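PDB 3FMC: putative succinylglutamate desuccinylase / aspartoacylase, which is probably a zinc-dependent hydrolase of the succinylglutamate desuccinylase/aspartoacylase family, with its substrate not established. Local coordinates for residues G174-K179 with I344-S349; N110-Y115 with S226-E231; S21-R26 with L71-N76; E103-G108 with E136-R141. All blocks are in the same frame, centred on the assembly; numbering follows the deposited sequence.

Contact 1: G174-K179 with I344-S349; sequences GPKSCK and ILHFAS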
# COMPACT_ATOMS: atom_id res chain seq x y z
N GLY C 174 -9.01 3.74 -18.95
CA GLY C 174 -7.75 4.41 -18.67
C GLY C 174 -7.87 5.05 -17.30
O GLY C 174 -8.81 4.78 -16.56
N PRO C 175 -6.86 5.84 -16.89
CA PRO C 175 -6.88 6.52 -15.59
C PRO C 175 -7.79 7.75 -15.70
O PRO C 175 -8.95 7.64 -15.33
CB PRO C 175 -5.40 6.84 -15.34
CG PRO C 175 -4.79 6.94 -16.72
CD PRO C 175 -5.54 5.93 -17.57
N LYS C 176 -7.28 8.90 -16.11
CA LYS C 176 -8.15 10.05 -16.54
C LYS C 176 -8.00 9.92 -18.04
O LYS C 176 -6.92 10.16 -18.59
CB LYS C 176 -7.67 11.38 -16.05
CG LYS C 176 -7.61 11.49 -14.53
CD LYS C 176 -8.98 11.44 -13.85
CE LYS C 176 -8.81 11.78 -12.37
NZ LYS C 176 -8.26 13.17 -12.20
N SER C 177 -9.06 9.47 -18.71
CA SER C 177 -8.92 9.07 -20.10
C SER C 177 -10.15 9.30 -20.98
O SER C 177 -11.27 9.28 -20.51
CB SER C 177 -8.60 7.57 -20.12
OG SER C 177 -8.41 6.99 -21.38
N CYS C 178 -9.90 9.44 -22.27
CA CYS C 178 -10.98 9.46 -23.24
C CYS C 178 -11.22 8.01 -23.65
O CYS C 178 -10.49 7.10 -23.24
CB CYS C 178 -10.64 10.35 -24.47
SG CYS C 178 -9.42 9.76 -25.53
N LYS C 179 -12.29 7.78 -24.40
CA LYS C 179 -12.59 6.44 -24.92
C LYS C 179 -11.65 6.17 -26.12
O LYS C 179 -11.49 7.00 -27.03
CB LYS C 179 -14.06 6.34 -25.38
CG LYS C 179 -15.02 6.70 -24.32
CD LYS C 179 -16.46 6.47 -24.74
CE LYS C 179 -17.40 6.92 -23.67
NZ LYS C 179 -18.80 6.70 -24.07
N ILE C 344 -4.50 11.07 -24.91
CA ILE C 344 -5.57 10.08 -24.65
C ILE C 344 -5.91 10.00 -23.17
O ILE C 344 -7.07 9.90 -22.75
CB ILE C 344 -5.16 8.67 -25.21
CG1 ILE C 344 -4.97 8.72 -26.74
CG2 ILE C 344 -6.15 7.59 -24.80
CD1 ILE C 344 -6.20 9.29 -27.51
N LEU C 345 -4.86 10.07 -22.35
CA LEU C 345 -5.05 9.89 -20.92
C LEU C 345 -3.92 10.60 -20.19
O LEU C 345 -2.84 10.84 -20.76
CB LEU C 345 -5.08 8.37 -20.58
CG LEU C 345 -3.86 7.51 -20.96
CD1 LEU C 345 -2.76 7.60 -19.84
CD2 LEU C 345 -4.13 6.04 -21.23
N HIS C 346 -4.18 10.91 -18.93
CA HIS C 346 -3.19 11.50 -18.06
C HIS C 346 -3.28 10.90 -16.65
O HIS C 346 -4.29 10.29 -16.24
CB HIS C 346 -3.24 13.05 -18.07
CG HIS C 346 -4.41 13.67 -17.36
ND1 HIS C 346 -4.62 13.57 -15.99
CD2 HIS C 346 -5.39 14.50 -17.83
CE1 HIS C 346 -5.69 14.27 -15.66
NE2 HIS C 346 -6.16 14.87 -16.75
N PHE C 347 -2.23 11.17 -15.89
CA PHE C 347 -2.06 10.66 -14.54
C PHE C 347 -3.21 11.13 -13.69
O PHE C 347 -3.65 12.29 -13.77
CB PHE C 347 -0.70 11.14 -14.02
CG PHE C 347 -0.25 10.48 -12.74
CD1 PHE C 347 -0.04 9.12 -12.68
CD2 PHE C 347 0.10 11.28 -11.65
CE1 PHE C 347 0.46 8.54 -11.51
CE2 PHE C 347 0.58 10.71 -10.49
CZ PHE C 347 0.75 9.34 -10.43
N ALA C 348 -3.65 10.24 -12.79
CA ALA C 348 -4.83 10.49 -11.95
C ALA C 348 -4.61 11.31 -10.70
O ALA C 348 -5.57 11.61 -9.98
CB ALA C 348 -5.48 9.14 -11.58
N SER C 349 -3.36 11.67 -10.42
CA SER C 349 -2.99 12.42 -9.24
C SER C 349 -2.29 13.73 -9.69
O SER C 349 -1.79 13.82 -10.82
CB SER C 349 -2.04 11.58 -8.37
OG SER C 349 -1.33 12.40 -7.48
O HOH W 1 -5.61 13.98 -12.52
O HOH W 2 -7.59 13.44 -9.54

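Contact 2: N110-Y115 with S226-E231; sequences NIEVWY and SSHGRE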
# COMPACT_ATOMS: atom_id res chain seq x y z
N ASN C 110 5.05 -24.97 -31.86
CA ASN C 110 5.48 -24.52 -33.19
C ASN C 110 4.29 -24.61 -34.13
O ASN C 110 3.79 -25.71 -34.41
CB ASN C 110 6.69 -25.33 -33.67
CG ASN C 110 7.20 -24.88 -35.04
OD1 ASN C 110 6.42 -24.63 -35.94
ND2 ASN C 110 8.51 -24.79 -35.18
N ILE C 111 3.82 -23.45 -34.59
CA ILE C 111 2.61 -23.37 -35.41
C ILE C 111 2.87 -23.87 -36.84
O ILE C 111 2.00 -24.50 -37.46
CB ILE C 111 1.97 -21.94 -35.36
CG1 ILE C 111 1.44 -21.71 -33.95
CG2 ILE C 111 0.84 -21.79 -36.39
CD1 ILE C 111 0.99 -20.27 -33.61
N GLU C 112 4.06 -23.61 -37.35
CA GLU C 112 4.44 -24.14 -38.66
C GLU C 112 4.30 -25.67 -38.63
O GLU C 112 3.63 -26.23 -39.47
CB GLU C 112 5.86 -23.68 -39.06
CG GLU C 112 6.35 -24.27 -40.40
CD GLU C 112 5.38 -24.01 -41.58
OE1 GLU C 112 5.06 -22.83 -41.83
OE2 GLU C 112 4.96 -24.99 -42.24
N VAL C 113 4.87 -26.33 -37.62
CA VAL C 113 4.77 -27.79 -37.47
C VAL C 113 3.34 -28.22 -37.24
O VAL C 113 2.88 -29.18 -37.83
CB VAL C 113 5.71 -28.33 -36.34
CG1 VAL C 113 5.44 -29.82 -36.03
CG2 VAL C 113 7.17 -28.11 -36.73
N TRP C 114 2.61 -27.51 -36.39
CA TRP C 114 1.21 -27.87 -36.16
C TRP C 114 0.46 -27.77 -37.49
O TRP C 114 -0.35 -28.63 -37.83
CB TRP C 114 0.57 -26.91 -35.14
CG TRP C 114 -0.80 -27.31 -34.74
CD1 TRP C 114 -1.13 -27.98 -33.59
CD2 TRP C 114 -2.04 -27.09 -35.45
NE1 TRP C 114 -2.49 -28.16 -33.54
CE2 TRP C 114 -3.07 -27.66 -34.68
CE3 TRP C 114 -2.37 -26.47 -36.68
CZ2 TRP C 114 -4.40 -27.62 -35.06
CZ3 TRP C 114 -3.70 -26.43 -37.06
CH2 TRP C 114 -4.70 -27.01 -36.26
N TYR C 115 0.71 -26.68 -38.23
CA TYR C 115 0.04 -26.51 -39.52
C TYR C 115 0.33 -27.69 -40.46
O TYR C 115 -0.60 -28.29 -41.03
CB TYR C 115 0.41 -25.20 -40.19
CG TYR C 115 -0.22 -25.07 -41.54
CD1 TYR C 115 -1.57 -24.76 -41.66
CD2 TYR C 115 0.52 -25.29 -42.70
CE1 TYR C 115 -2.18 -24.66 -42.92
CE2 TYR C 115 -0.07 -25.21 -43.96
CZ TYR C 115 -1.42 -24.88 -44.07
OH TYR C 115 -2.03 -24.76 -45.30
N SER C 226 -0.91 -18.79 -45.27
CA SER C 226 -0.64 -17.91 -46.45
C SER C 226 0.75 -18.12 -47.05
O SER C 226 0.94 -18.00 -48.27
CB SER C 226 -0.81 -16.43 -46.09
OG SER C 226 -2.15 -16.19 -45.73
N SER C 227 1.74 -18.38 -46.21
CA SER C 227 3.08 -18.66 -46.72
C SER C 227 3.04 -19.92 -47.61
O SER C 227 3.92 -20.09 -48.47
CB SER C 227 4.11 -18.80 -45.58
OG SER C 227 3.96 -20.06 -44.95
N HIS C 228 2.06 -20.80 -47.39
CA HIS C 228 1.86 -21.99 -48.23
C HIS C 228 0.77 -21.82 -49.27
O HIS C 228 0.29 -22.81 -49.83
CB HIS C 228 1.55 -23.22 -47.36
CG HIS C 228 2.70 -23.59 -46.50
ND1 HIS C 228 2.75 -23.26 -45.16
CD2 HIS C 228 3.88 -24.17 -46.80
CE1 HIS C 228 3.91 -23.66 -44.67
NE2 HIS C 228 4.62 -24.20 -45.64
N GLY C 229 0.37 -20.58 -49.55
CA GLY C 229 -0.68 -20.33 -50.54
C GLY C 229 -2.07 -20.78 -50.17
O GLY C 229 -2.90 -21.03 -51.06
N ARG C 230 -2.34 -20.91 -48.87
CA ARG C 230 -3.68 -21.27 -48.38
C ARG C 230 -4.25 -20.13 -47.53
O ARG C 230 -3.61 -19.63 -46.61
CB ARG C 230 -3.67 -22.56 -47.58
CG ARG C 230 -5.03 -22.88 -47.01
CD ARG C 230 -5.01 -24.24 -46.40
NE ARG C 230 -6.28 -24.65 -45.83
CZ ARG C 230 -6.46 -25.82 -45.22
NH1 ARG C 230 -5.46 -26.68 -45.13
NH2 ARG C 230 -7.65 -26.14 -44.74
N GLU C 231 -5.44 -19.72 -47.90
CA GLU C 231 -6.06 -18.63 -47.24
C GLU C 231 -7.03 -19.18 -46.22
O GLU C 231 -8.05 -19.78 -46.57
CB GLU C 231 -6.75 -17.71 -48.28
CG GLU C 231 -7.71 -16.70 -47.69
CD GLU C 231 -7.07 -15.63 -46.81
OE1 GLU C 231 -5.83 -15.52 -46.75
OE2 GLU C 231 -7.85 -14.86 -46.20

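Contact 3: S21-R26 with L71-N76; sequences SLPVYR and LVPLAN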
# COMPACT_ATOMS: atom_id res chain seq x y z
N SER C 21 -14.22 -16.34 -7.25
CA SER C 21 -15.03 -16.78 -8.35
C SER C 21 -15.60 -15.61 -9.14
O SER C 21 -15.69 -14.46 -8.63
CB SER C 21 -16.11 -17.76 -7.95
OG SER C 21 -17.00 -17.14 -7.07
N LEU C 22 -15.96 -15.94 -10.41
CA LEU C 22 -16.45 -14.98 -11.39
C LEU C 22 -17.87 -15.41 -11.78
O LEU C 22 -18.12 -16.61 -11.94
CB LEU C 22 -15.61 -15.06 -12.69
CG LEU C 22 -14.09 -15.05 -12.66
CD1 LEU C 22 -13.47 -14.93 -14.02
CD2 LEU C 22 -13.62 -13.92 -11.76
N PRO C 23 -18.77 -14.45 -12.01
CA PRO C 23 -20.09 -14.74 -12.56
C PRO C 23 -19.97 -14.71 -14.09
O PRO C 23 -19.40 -13.77 -14.64
CB PRO C 23 -20.94 -13.56 -12.07
CG PRO C 23 -20.01 -12.44 -11.94
CD PRO C 23 -18.59 -13.00 -11.78
N VAL C 24 -20.42 -15.78 -14.75
CA VAL C 24 -20.40 -15.91 -16.22
C VAL C 24 -21.84 -15.96 -16.70
O VAL C 24 -22.56 -16.91 -16.33
CB VAL C 24 -19.62 -17.15 -16.65
CG1 VAL C 24 -19.52 -17.25 -18.23
CG2 VAL C 24 -18.25 -17.13 -16.00
N TYR C 25 -22.26 -14.93 -17.46
CA TYR C 25 -23.61 -14.84 -17.97
C TYR C 25 -23.60 -15.25 -19.44
O TYR C 25 -22.68 -14.89 -20.18
CB TYR C 25 -24.15 -13.43 -17.84
CG TYR C 25 -24.31 -12.99 -16.40
CD1 TYR C 25 -25.41 -13.39 -15.67
CD2 TYR C 25 -23.37 -12.17 -15.78
CE1 TYR C 25 -25.57 -13.01 -14.38
CE2 TYR C 25 -23.54 -11.77 -14.47
CZ TYR C 25 -24.62 -12.21 -13.76
OH TYR C 25 -24.81 -11.85 -12.45
N ARG C 26 -24.53 -16.11 -19.83
CA ARG C 26 -24.58 -16.55 -21.21
C ARG C 26 -25.94 -16.43 -21.82
O ARG C 26 -26.95 -16.83 -21.19
CB ARG C 26 -24.14 -17.97 -21.34
CG ARG C 26 -23.82 -18.31 -22.81
CD ARG C 26 -23.85 -19.77 -23.06
NE ARG C 26 -23.02 -20.14 -24.20
CZ ARG C 26 -22.99 -21.34 -24.77
NH1 ARG C 26 -23.80 -22.32 -24.36
NH2 ARG C 26 -22.16 -21.56 -25.79
N LEU C 71 -20.74 -13.21 -21.04
CA LEU C 71 -20.25 -11.97 -20.44
C LEU C 71 -19.78 -12.25 -19.02
O LEU C 71 -20.46 -12.92 -18.23
CB LEU C 71 -21.29 -10.84 -20.47
CG LEU C 71 -22.05 -10.61 -21.80
CD1 LEU C 71 -23.38 -11.51 -21.87
CD2 LEU C 71 -22.30 -9.13 -21.96
N VAL C 72 -18.60 -11.71 -18.74
CA VAL C 72 -17.90 -11.91 -17.46
C VAL C 72 -17.56 -10.55 -16.82
O VAL C 72 -16.47 -10.03 -17.02
CB VAL C 72 -16.64 -12.81 -17.63
CG1 VAL C 72 -16.00 -13.18 -16.23
CG2 VAL C 72 -16.96 -14.10 -18.41
N PRO C 73 -18.51 -9.97 -16.10
CA PRO C 73 -18.24 -8.74 -15.34
C PRO C 73 -17.45 -9.18 -14.08
O PRO C 73 -17.39 -10.38 -13.76
CB PRO C 73 -19.62 -8.23 -14.96
CG PRO C 73 -20.44 -9.51 -14.85
CD PRO C 73 -19.89 -10.46 -15.90
N LEU C 74 -16.83 -8.23 -13.39
CA LEU C 74 -16.18 -8.53 -12.12
C LEU C 74 -15.18 -9.65 -12.27
O LEU C 74 -15.12 -10.59 -11.44
CB LEU C 74 -17.25 -8.82 -11.05
CG LEU C 74 -18.33 -7.76 -10.80
CD1 LEU C 74 -19.54 -8.32 -10.04
CD2 LEU C 74 -17.78 -6.47 -10.14
N ALA C 75 -14.38 -9.54 -13.32
CA ALA C 75 -13.53 -10.67 -13.72
C ALA C 75 -12.29 -10.92 -12.83
O ALA C 75 -11.62 -11.93 -13.02
CB ALA C 75 -13.10 -10.57 -15.21
N ASN C 76 -12.03 -10.05 -11.86
CA ASN C 76 -10.88 -10.20 -10.97
C ASN C 76 -11.21 -9.74 -9.56
O ASN C 76 -10.80 -8.67 -9.13
CB ASN C 76 -9.71 -9.42 -11.55
CG ASN C 76 -8.43 -9.54 -10.70
OD1 ASN C 76 -8.34 -10.40 -9.82
ND2 ASN C 76 -7.45 -8.70 -10.99
O HOH W 3 -16.19 -11.80 -9.03

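Contact 4: E103-G108 with E136-R141; sequences EYLDHG and EECARR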
# COMPACT_ATOMS: atom_id res chain seq x y z
N GLU C 103 -0.35 -11.37 -17.47
CA GLU C 103 -0.28 -12.78 -17.06
C GLU C 103 -0.87 -13.81 -18.03
O GLU C 103 -0.95 -15.01 -17.72
CB GLU C 103 -0.96 -12.89 -15.71
CG GLU C 103 -0.10 -12.37 -14.56
CD GLU C 103 0.92 -13.36 -14.07
OE1 GLU C 103 1.36 -14.26 -14.85
OE2 GLU C 103 1.27 -13.24 -12.88
N TYR C 104 -1.26 -13.39 -19.22
CA TYR C 104 -1.87 -14.38 -20.15
C TYR C 104 -0.80 -15.31 -20.73
O TYR C 104 0.39 -15.03 -20.66
CB TYR C 104 -2.76 -13.69 -21.21
CG TYR C 104 -4.02 -13.05 -20.61
CD1 TYR C 104 -5.19 -13.77 -20.48
CD2 TYR C 104 -4.02 -11.75 -20.14
CE1 TYR C 104 -6.31 -13.25 -19.93
CE2 TYR C 104 -5.15 -11.20 -19.57
CZ TYR C 104 -6.30 -11.95 -19.45
OH TYR C 104 -7.43 -11.34 -18.93
N LEU C 105 -1.26 -16.39 -21.33
CA LEU C 105 -0.41 -17.46 -21.81
C LEU C 105 -0.09 -17.34 -23.28
O LEU C 105 -1.01 -17.28 -24.09
CB LEU C 105 -1.15 -18.78 -21.58
CG LEU C 105 -0.45 -20.08 -22.01
CD1 LEU C 105 0.98 -20.18 -21.47
CD2 LEU C 105 -1.33 -21.30 -21.63
N ASP C 106 1.20 -17.22 -23.60
CA ASP C 106 1.71 -17.21 -24.98
C ASP C 106 1.92 -18.66 -25.30
O ASP C 106 2.72 -19.34 -24.66
CB ASP C 106 3.04 -16.49 -25.05
CG ASP C 106 3.53 -16.16 -26.50
OD1 ASP C 106 2.78 -16.27 -27.48
OD2 ASP C 106 4.69 -15.72 -26.62
N HIS C 107 1.19 -19.15 -26.29
CA HIS C 107 1.35 -20.54 -26.67
C HIS C 107 2.71 -20.74 -27.34
O HIS C 107 3.03 -20.13 -28.34
CB HIS C 107 0.18 -21.03 -27.49
CG HIS C 107 -1.12 -21.00 -26.73
ND1 HIS C 107 -1.43 -21.91 -25.74
CD2 HIS C 107 -2.20 -20.18 -26.85
CE1 HIS C 107 -2.65 -21.65 -25.28
NE2 HIS C 107 -3.13 -20.60 -25.93
N GLY C 108 3.51 -21.59 -26.75
CA GLY C 108 4.84 -21.84 -27.27
C GLY C 108 4.97 -22.86 -28.39
O GLY C 108 6.00 -22.89 -29.06
N GLU C 136 -6.64 -26.98 -24.77
CA GLU C 136 -5.89 -28.02 -24.06
C GLU C 136 -4.59 -27.49 -23.47
O GLU C 136 -4.16 -27.95 -22.41
CB GLU C 136 -5.60 -29.23 -24.98
CG GLU C 136 -4.74 -30.33 -24.28
CD GLU C 136 -5.32 -30.83 -22.93
OE1 GLU C 136 -6.55 -30.78 -22.72
OE2 GLU C 136 -4.51 -31.29 -22.08
N GLU C 137 -3.95 -26.55 -24.17
CA GLU C 137 -2.70 -25.97 -23.71
C GLU C 137 -2.87 -25.16 -22.41
O GLU C 137 -1.96 -25.12 -21.55
CB GLU C 137 -2.06 -25.12 -24.82
CG GLU C 137 -1.38 -25.94 -25.91
CD GLU C 137 -0.18 -26.72 -25.41
OE1 GLU C 137 0.87 -26.14 -25.15
OE2 GLU C 137 -0.30 -27.94 -25.26
N CYS C 138 -4.04 -24.53 -22.27
CA CYS C 138 -4.39 -23.78 -21.06
C CYS C 138 -4.54 -24.78 -19.88
O CYS C 138 -4.07 -24.52 -18.78
CB CYS C 138 -5.69 -23.00 -21.23
SG CYS C 138 -5.54 -21.57 -22.35
N ALA C 139 -5.26 -25.88 -20.13
CA ALA C 139 -5.46 -26.92 -19.13
C ALA C 139 -4.12 -27.49 -18.70
O ALA C 139 -3.88 -27.70 -17.53
CB ALA C 139 -6.37 -28.02 -19.68
N ARG C 140 -3.24 -27.76 -19.66
CA ARG C 140 -1.94 -28.31 -19.36
C ARG C 140 -1.13 -27.35 -18.47
O ARG C 140 -0.43 -27.76 -17.55
CB ARG C 140 -1.21 -28.60 -20.68
CG ARG C 140 0.22 -29.11 -20.50
CD ARG C 140 0.86 -29.62 -21.81
NE ARG C 140 1.38 -28.55 -22.66
CZ ARG C 140 2.52 -27.90 -22.44
NH1 ARG C 140 3.27 -28.18 -21.38
NH2 ARG C 140 2.91 -26.96 -23.29
N ARG C 141 -1.23 -26.07 -18.77
CA ARG C 141 -0.53 -25.05 -18.01
C ARG C 141 -0.91 -25.02 -16.52
O ARG C 141 -0.06 -24.85 -15.65
CB ARG C 141 -0.85 -23.66 -18.60
CG ARG C 141 0.03 -22.58 -18.08
CD ARG C 141 1.43 -22.73 -18.66
NE ARG C 141 2.17 -21.54 -18.33
CZ ARG C 141 3.35 -21.22 -18.78
NH1 ARG C 141 4.03 -22.03 -19.58
NH2 ARG C 141 3.89 -20.09 -18.36
O HOH W 4 0.93 -23.25 -24.42

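Contact 1: G174-K179 with I344-S349
K176 lies across the imidazole of H346, and its side chain can be followed atom by atom along segment 344-349. Its CB sits over one face of the ring, 3.8 Å from the ring centroid and 20° off the normal, a CH-pi contact displaced toward the rim. CG keeps to the same ring, 3.6 Å from H346 CE1. A bend at chi2 carries CE past A348, and a second at chi4 turns NZ to two waters, one shared with F347 O and the other with A348 O. The ring is held by the next residue of its own segment: H346 ND1 donates to F347 O at 2.7 Å, with the acceptor in the ring plane but the donor well above the carbonyl plane. H346 CG stands between the backbone N and the carbonyl carbon (chi1 73°), which brings ND1 to that oxygen. Were H346 an alanine, F347 O would probably lose this donor and the CB and CG of K176 the ring they lie on. Y303 stacks with the same imidazole. On the other side of the strands, P175 CG meets L345 CD1 at 3.8 Å, and S177 CB approaches L345 CB. At the end of the pairing, C178 SG lies 3.8 Å from I344 CD1. H346 N donates to K176 O and C178 N to I344 O, each at 2.9 Å; the return bond from K176 N is weak. K176-H346 is thus a hydrogen-bonded antiparallel pair and S177-L345 a non-hydrogen-bonded one. I344 and L345 both face K360 on the next strand, forming a classic beta bulge.

Contact 2: N110-Y115 with S226-E231
Y115 lies alongside H228, the two rings near parallel (15°) but slid so far apart that they barely overlap, with centroids 5.4 Å from each other. The closest approach is Y115 CE2 to H228 ND1, 3.6 Å. Y115 OH reaches the aliphatic part of R230, 3.2 Å from CD, which lies near the tyrosine plane at the ring edge. The carboxylate of E112 comes to the edge of the imidazole from the opposite direction, its plane turned 59° from the ring. OE2 is 3.0 Å from H228 CE1 and OE1 3.2 Å from the same carbon. With E112 CG anti to the backbone N (chi1 177°), a bend at chi2 swings this carboxylate round to the histidine. Losing the carboxylate of E112 to an alanine is likely to leave the CE1 edge of H228 without its acidic neighbour and Q116 without the oxygen it binds. Stronger polar partners lie outside the segments: H228 ND1 bonds to V224 O, and the R230 guanidinium makes a salt bridge with D123. No hydrogen bond joins the segments, so the meeting rests on van der Waals contact and on a carboxylate beside a polarised C-H, which would probably favour positive charge on the imidazole.

Contact 3: S21-R26 with L71-N76
Y25 and L71 form the hydrogen-bonded antiparallel pair at the heart of this contact. Y25 N donates to L71 O at 2.8 Å and L71 N to Y25 O at 2.7 Å. The Y25 ring turns its edge to P73, with CE2 3.9 Å from P73 CG, and the two side chains cross at about a right angle. Beyond the Y25-L71 pair, side-chain contacts take over. V24 and V72 lie side by side, pointing the same way, with CG1 of the former 4.1 Å from CG2 of the latter. L22 reaches farther along: its CD1 packs on V72 CG1, while its CD2 comes to 3.1 Å from A75 O. L22 CG beside the backbone N (chi1 -48°) and an extended chi2 place that methyl there. P23 and P73 meet ring to ring at 4.2 Å between their CG atoms. A75 O and P23 O are buried here with no polar partner in the model, whereas a water donates to both S21 O and L74 O, bridging the two segments near the S21 end.

In the next shell, N50 OD1 accepts from L74 N, and Y25 OH bonds to L323 O of the second subunit. Strand 4-13 flanks 19-27 on its other edge, and strand 36-40 pairs with 69-72. Helix 48-60 packs on Y25 and L71, while helix 150-163 meets L22 and V24 on the other face.

Contact 4: E103-G108 with E136-R141
The guanidinium of R141 carries L105 CD1 over one face, 3.6 Å above the plane and displaced toward the rim. H107 has C138 SG at its ring edge, 5.1 Å from the centroid, and L105 O over one face. The CB of E137 approaches the same imidazole obliquely, 3.4 Å from ND1. L105 straddles the helix surface: CD1 takes the arginine, while CD2 lies 4.3 Å from C138 SG and also close to E137 O. Its CG stands anti to the backbone N (chi1 180°), which sends the two methyls out onto the helix. The carboxylate of E137 turns away to R140, which grips it side-on. R140 NH2 meets OE1 on the syn side at 2.9 Å, and NE reaches OE2 at 3.2 Å from above the carboxylate plane. One water joins E137 OE1 to H107 ND1, a polar link beside the direct contacts with E137 CB and C138 SG. H107 NE2 is hydrogen-bonded to H163, and R141 NE to H152. Both of those histidines belong to helix 150-163, which thereby engages the loop and helix 123-142 together. H107 also packs on P217 of helix 210-227, so the loop leading to helix 111-118 threads between three helices.

In the fold
From the N terminus, contact 3 comes first: strand 19-27 is joined by strand 69-72 after a loop that holds strand 36-40 and helix 48-60. Contact 4 then closes a short span, from the loop before helix 111-118 to helix 123-142. Contact 2 opens inside that span, its 110-115 segment directly following 103-108, and closes far later at the end of helix 210-227, so the two cross. Contact 1 opens within the long span of contact 2 and crosses it too, joining strand 176-184 to strand 341-346. Contacts 1 and 3 both touch the second subunit; contact 2 joins helix ends, and contact 4 fastens a loop to a helix.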